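Transcription termination factor NusA (Planctomyces limnophilus, PDB 4MTN) probably takes part in both transcription termination and antitermination, binding the core RNA polymerase and nascent RNA. Local coordinates at residues S253-V258 with E268-C273; G277-L282 with V306-D311. One frame throughout, in Å; residues are numbered along the deposited sequence.

Interaction 1 of 2, residues S253-V258 with E268-C273; sequences SLQVLV and EDVILC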
loop_
_atom_site.group_PDB
_atom_site.type_symbol
_atom_site.label_atom_id
_atom_site.label_comp_id
_atom_site.label_asym_id
_atom_site.label_seq_id
_atom_site.Cartn_x
_atom_site.Cartn_y
_atom_site.Cartn_z
ATOM N N SER A 253 -23.864 6.213 -4.715
ATOM C CA SER A 253 -24.393 5.721 -5.982
ATOM C C SER A 253 -23.344 5.820 -7.083
ATOM O O SER A 253 -22.660 6.835 -7.210
ATOM C CB SER A 253 -25.648 6.499 -6.379
ATOM O OG SER A 253 -26.075 6.140 -7.683
ATOM N N LEU A 254 -23.222 4.762 -7.878
ATOM C CA LEU A 254 -22.254 4.739 -8.969
ATOM C C LEU A 254 -22.748 5.550 -10.164
ATOM O O LEU A 254 -21.973 5.894 -11.052
ATOM C CB LEU A 254 -21.952 3.299 -9.396
ATOM C CG LEU A 254 -21.010 2.488 -8.500
ATOM C CD1 LEU A 254 -21.732 1.947 -7.271
ATOM C CD2 LEU A 254 -20.363 1.359 -9.288
ATOM N N GLN A 255 -24.041 5.856 -10.180
ATOM C CA GLN A 255 -24.609 6.698 -11.226
ATOM C C GLN A 255 -24.154 8.143 -11.045
ATOM O O GLN A 255 -24.247 8.958 -11.961
ATOM C CB GLN A 255 -26.137 6.614 -11.217
ATOM C CG GLN A 255 -26.682 5.236 -11.551
ATOM C CD GLN A 255 -26.371 4.814 -12.974
ATOM O OE1 GLN A 255 -26.217 5.652 -13.863
ATOM N NE2 GLN A 255 -26.275 3.508 -13.197
ATOM N N VAL A 256 -23.659 8.441 -9.849
ATOM C CA VAL A 256 -23.156 9.766 -9.512
ATOM C C VAL A 256 -21.634 9.755 -9.433
ATOM O O VAL A 256 -20.960 10.501 -10.143
ATOM C CB VAL A 256 -23.734 10.272 -8.177
ATOM C CG1 VAL A 256 -23.230 11.677 -7.886
ATOM C CG2 VAL A 256 -25.253 10.242 -8.214
ATOM N N LEU A 257 -21.108 8.933 -8.529
ATOM C CA LEU A 257 -19.672 8.830 -8.286
ATOM C C LEU A 257 -18.832 8.594 -9.542
ATOM O O LEU A 257 -17.794 9.230 -9.722
ATOM C CB LEU A 257 -19.396 7.709 -7.281
ATOM C CG LEU A 257 -17.924 7.449 -6.960
ATOM C CD1 LEU A 257 -17.279 8.686 -6.353
ATOM C CD2 LEU A 257 -17.784 6.253 -6.033
ATOM N N VAL A 258 -19.271 7.680 -10.405
ATOM C CA VAL A 258 -18.488 7.334 -11.592
ATOM C C VAL A 258 -18.372 8.496 -12.592
ATOM O O VAL A 258 -17.267 8.788 -13.048
ATOM C CB VAL A 258 -19.059 6.082 -12.308
ATOM C CG1 VAL A 258 -18.396 5.888 -13.662
ATOM C CG2 VAL A 258 -18.882 4.848 -11.439
ATOM N N GLU A 268 -22.403 9.859 -20.815
ATOM C CA GLU A 268 -23.793 9.674 -21.216
ATOM C C GLU A 268 -24.491 8.631 -20.348
ATOM O O GLU A 268 -25.400 8.957 -19.584
ATOM C CB GLU A 268 -23.878 9.272 -22.691
ATOM C CG GLU A 268 -23.770 10.436 -23.669
ATOM C CD GLU A 268 -22.390 11.065 -23.693
ATOM O OE1 GLU A 268 -21.418 10.393 -23.286
ATOM O OE2 GLU A 268 -22.277 12.234 -24.118
ATOM N N ASP A 269 -24.064 7.377 -20.467
ATOM C CA ASP A 269 -24.672 6.288 -19.708
ATOM C C ASP A 269 -23.670 5.568 -18.813
ATOM O O ASP A 269 -22.493 5.441 -19.153
ATOM C CB ASP A 269 -25.327 5.279 -20.653
ATOM C CG ASP A 269 -26.659 5.759 -21.190
ATOM O OD1 ASP A 269 -27.361 6.498 -20.470
ATOM O OD2 ASP A 269 -27.006 5.391 -22.333
ATOM N N VAL A 270 -24.149 5.100 -17.665
ATOM C CA VAL A 270 -23.344 4.291 -16.760
ATOM C C VAL A 270 -23.990 2.923 -16.579
ATOM O O VAL A 270 -25.080 2.810 -16.016
ATOM C CB VAL A 270 -23.172 4.965 -15.385
ATOM C CG1 VAL A 270 -22.485 4.019 -14.412
ATOM C CG2 VAL A 270 -22.386 6.259 -15.523
ATOM N N ILE A 271 -23.314 1.885 -17.061
ATOM C CA ILE A 271 -23.855 0.532 -17.022
ATOM C C ILE A 271 -23.062 -0.359 -16.071
ATOM O O ILE A 271 -21.838 -0.449 -16.163
ATOM C CB ILE A 271 -23.865 -0.104 -18.425
ATOM C CG1 ILE A 271 -24.587 0.813 -19.417
ATOM C CG2 ILE A 271 -24.514 -1.481 -18.386
ATOM C CD1 ILE A 271 -24.572 0.308 -20.844
ATOM N N LEU A 272 -23.771 -1.015 -15.158
ATOM C CA LEU A 272 -23.135 -1.881 -14.171
ATOM C C LEU A 272 -23.143 -3.342 -14.616
ATOM O O LEU A 272 -24.191 -3.893 -14.951
ATOM C CB LEU A 272 -23.831 -1.748 -12.812
ATOM C CG LEU A 272 -23.465 -0.558 -11.919
ATOM C CD1 LEU A 272 -24.006 0.754 -12.472
ATOM C CD2 LEU A 272 -23.965 -0.787 -10.500
ATOM N N CYS A 273 -21.966 -3.960 -14.616
ATOM C CA CYS A 273 -21.833 -5.376 -14.944
ATOM C C CYS A 273 -21.212 -6.131 -13.771
ATOM O O CYS A 273 -20.006 -6.380 -13.759
ATOM C CB CYS A 273 -20.986 -5.567 -16.204
ATOM S SG CYS A 273 -21.563 -4.643 -17.648
#
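In what is, by its order of helices and strands, a type II KH unit of NusA, the first helix lies across the face of edge strand 269-273 that carries Val270 and Leu272, and Gln255 makes the hydrogen bond across it, to Val270. Helix 254-258 and strand 269-273 approach to 8.9 Å between axes at 118°. Ser253 is the N-cap of the helix: its OG accepts from Gln255 N, and its carbonyl O receives both Val256 N and Leu257 N. The Gln255 chain folds at its second torsion (chi2 -65°), bringing the amide alongside Val270. There NE2 donates to Val270 O at 3.1 Å, a fairly straight bond with the acceptor close to the amide plane, although the donor sits above the carbonyl plane. OE1 of the same amide lies 3.5 Å from Val270 CB, the two side chains running alongside in opposite directions, and NE2 also touches Leu272 CD1. Apolar contacts are looser: Val258 CG1 lies 4.4 Å from Val270 CG2, and Leu254 meets Leu272 through their CD2 methyls. One directed bond from an exposed glutamine is thus joined to loose aliphatic packing, and the bond through NE2 would favour this orientation of the amide.

Interaction 2 of 2, residues G277-L282 with V306-D311; sequences GRVLVL and VGWDID
Arg278, Val279 and Leu280 run parallel to Asp309, Ile310 and Asp311, pairing in that order, with the strand axes 4.5 Å apart at closest approach and inclined by 26°. The hydrogen bonds form a parallel ladder: Asp309 N donates to Gly277 O, Val279 N to Asp309 O, Asp311 N to Val279 O at 3.0 Å and Val281 N to Asp311 O. On one face, Arg278 lies beside Asp309 and Asp311, the three side chains running alongside one another and the arginine chain bending at its third torsion. With CG anti to the backbone N (chi1 169°), the arginine runs past Asp309, whose OD2 receives a weak bond from Arg278 NE at 3.4 Å, part of a salt bridge. Asp311 OD2 lies over one guanidinium face, 4.0 Å from Arg278 NH1, a purely electrostatic approach, while NH2 makes a salt bridge to Asp353. An alanine in place of Arg278 would probably leave the Asp309 and Asp311 carboxylates close together without their shared positive partner and Asp353 without its mate. Farther along this face, Leu280 CD1 rests 3.8 Å from Asp311 CB. Behind the sheet, Val279 lies roughly perpendicular to Trp308, Val279 CG2 approaching CE3 of the indole to 3.6 Å, and Val281 CG2 meets Ile310 CG2 at 3.7 Å. Gly277, whose positive phi suits a glycine, forms with Arg278 a G1 bulge opposite Cys273. The 278-282 strand is thus central: strand 269-273 flanks it antiparallel, helix 254-261 packs on Val279, Val281 and Trp308, and Leu318 of helix 316-330 covers Leu280 on the arginine face.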
loop_
_atom_site.group_PDB
_atom_site.type_symbol
_atom_site.label_atom_id
_atom_site.label_comp_id
_atom_site.label_asym_id
_atom_site.label_seq_id
_atom_site.Cartn_x
_atom_site.Cartn_y
_atom_site.Cartn_z
ATOM N N GLY A 277 -17.474 -7.504 -12.610
ATOM C CA GLY A 277 -17.004 -6.473 -11.702
ATOM C C GLY A 277 -16.608 -5.235 -12.481
ATOM O O GLY A 277 -15.614 -4.577 -12.170
ATOM N N ARG A 278 -17.399 -4.921 -13.501
ATOM C CA ARG A 278 -17.049 -3.883 -14.460
ATOM C C ARG A 278 -18.164 -2.859 -14.641
ATOM O O ARG A 278 -19.333 -3.216 -14.773
ATOM C CB ARG A 278 -16.701 -4.523 -15.807
ATOM C CG ARG A 278 -16.563 -3.546 -16.961
ATOM C CD ARG A 278 -16.477 -4.282 -18.287
ATOM N NE ARG A 278 -15.380 -5.245 -18.308
ATOM C CZ ARG A 278 -15.200 -6.149 -19.266
ATOM N NH1 ARG A 278 -16.048 -6.219 -20.283
ATOM N NH2 ARG A 278 -14.175 -6.988 -19.204
ATOM N N VAL A 279 -17.794 -1.582 -14.638
ATOM C CA VAL A 279 -18.733 -0.518 -14.965
ATOM C C VAL A 279 -18.533 -0.097 -16.416
ATOM O O VAL A 279 -17.434 0.293 -16.811
ATOM C CB VAL A 279 -18.564 0.708 -14.045
ATOM C CG1 VAL A 279 -19.380 1.882 -14.567
ATOM C CG2 VAL A 279 -18.972 0.364 -12.623
ATOM N N LEU A 280 -19.594 -0.187 -17.209
ATOM C CA LEU A 280 -19.518 0.179 -18.616
ATOM C C LEU A 280 -19.944 1.630 -18.820
ATOM O O LEU A 280 -21.106 1.981 -18.621
ATOM C CB LEU A 280 -20.386 -0.756 -19.459
ATOM C CG LEU A 280 -20.181 -0.701 -20.973
ATOM C CD1 LEU A 280 -18.735 -1.015 -21.326
ATOM C CD2 LEU A 280 -21.127 -1.664 -21.672
ATOM N N VAL A 281 -18.991 2.467 -19.220
ATOM C CA VAL A 281 -19.242 3.893 -19.384
ATOM C C VAL A 281 -19.338 4.284 -20.857
ATOM O O VAL A 281 -18.394 4.088 -21.624
ATOM C CB VAL A 281 -18.142 4.732 -18.705
ATOM C CG1 VAL A 281 -18.264 6.195 -19.097
ATOM C CG2 VAL A 281 -18.212 4.572 -17.193
ATOM N N LEU A 282 -20.484 4.836 -21.243
ATOM C CA LEU A 282 -20.709 5.266 -22.619
ATOM C C LEU A 282 -20.338 6.735 -22.810
ATOM O O LEU A 282 -20.822 7.611 -22.091
ATOM C CB LEU A 282 -22.164 5.030 -23.021
ATOM C CG LEU A 282 -22.563 3.559 -23.145
ATOM C CD1 LEU A 282 -24.027 3.424 -23.522
ATOM C CD2 LEU A 282 -21.677 2.861 -24.164
ATOM N N VAL A 306 -13.260 4.489 -7.755
ATOM C CA VAL A 306 -14.584 3.888 -7.655
ATOM C C VAL A 306 -14.510 2.496 -7.030
ATOM O O VAL A 306 -15.319 2.146 -6.168
ATOM C CB VAL A 306 -15.262 3.801 -9.038
ATOM C CG1 VAL A 306 -16.514 2.941 -8.974
ATOM C CG2 VAL A 306 -15.595 5.195 -9.550
ATOM N N GLY A 307 -13.528 1.710 -7.458
ATOM C CA GLY A 307 -13.368 0.356 -6.963
ATOM C C GLY A 307 -13.912 -0.669 -7.938
ATOM O O GLY A 307 -14.054 -1.847 -7.608
ATOM N N TRP A 308 -14.223 -0.211 -9.146
ATOM C CA TRP A 308 -14.699 -1.089 -10.207
ATOM C C TRP A 308 -13.795 -0.981 -11.428
ATOM O O TRP A 308 -12.845 -0.197 -11.439
ATOM C CB TRP A 308 -16.140 -0.744 -10.590
ATOM C CG TRP A 308 -17.162 -1.142 -9.567
ATOM C CD1 TRP A 308 -17.224 -0.733 -8.267
ATOM C CD2 TRP A 308 -18.281 -2.015 -9.767
ATOM N NE1 TRP A 308 -18.307 -1.303 -7.642
ATOM C CE2 TRP A 308 -18.973 -2.095 -8.541
ATOM C CE3 TRP A 308 -18.763 -2.739 -10.862
ATOM C CZ2 TRP A 308 -20.119 -2.870 -8.381
ATOM C CZ3 TRP A 308 -19.902 -3.507 -10.701
ATOM C CH2 TRP A 308 -20.567 -3.566 -9.469
ATOM N N ASP A 309 -14.096 -1.764 -12.457
ATOM C CA ASP A 309 -13.356 -1.694 -13.709
ATOM C C ASP A 309 -14.152 -0.896 -14.733
ATOM O O ASP A 309 -15.239 -1.300 -15.138
ATOM C CB ASP A 309 -13.048 -3.095 -14.240
ATOM C CG ASP A 309 -12.373 -3.067 -15.598
ATOM O OD1 ASP A 309 -11.184 -2.687 -15.665
ATOM O OD2 ASP A 309 -13.029 -3.430 -16.598
ATOM N N ILE A 310 -13.609 0.245 -15.144
ATOM C CA ILE A 310 -14.305 1.121 -16.074
ATOM C C ILE A 310 -13.886 0.855 -17.516
ATOM O O ILE A 310 -12.705 0.938 -17.856
ATOM C CB ILE A 310 -14.057 2.603 -15.740
ATOM C CG1 ILE A 310 -14.586 2.927 -14.342
ATOM C CG2 ILE A 310 -14.706 3.502 -16.780
ATOM C CD1 ILE A 310 -14.432 4.381 -13.954
ATOM N N ASP A 311 -14.862 0.531 -18.358
ATOM C CA ASP A 311 -14.615 0.312 -19.777
ATOM C C ASP A 311 -15.304 1.401 -20.593
ATOM O O ASP A 311 -16.532 1.462 -20.646
ATOM C CB ASP A 311 -15.108 -1.073 -20.203
ATOM C CG ASP A 311 -14.410 -1.586 -21.447
ATOM O OD1 ASP A 311 -13.847 -0.765 -22.201
ATOM O OD2 ASP A 311 -14.425 -2.815 -21.671
#

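In the fold
Interactions 1 and 2 lie in series along the chain, their centres about 8 Å apart, and share one three-stranded mixed sheet in the order 269-273, 278-282, 309-313. The two are joined directly by probable hydrogen bonds from Leu280 N to Ile271 O and from Cys273 N to Arg278 O, and Leu254 of the helix also packs on Trp308. Between the segments of interaction 2, helices 285-292 and 297-306 return the chain to the sheet; the loop joining them carries a GXXG sequence, the usual nucleic-acid-binding element of KH domains. Together the contacts join helix 254-261 and the three strands into the core of one KH unit, a fold that in NusA proteins probably serves RNA binding.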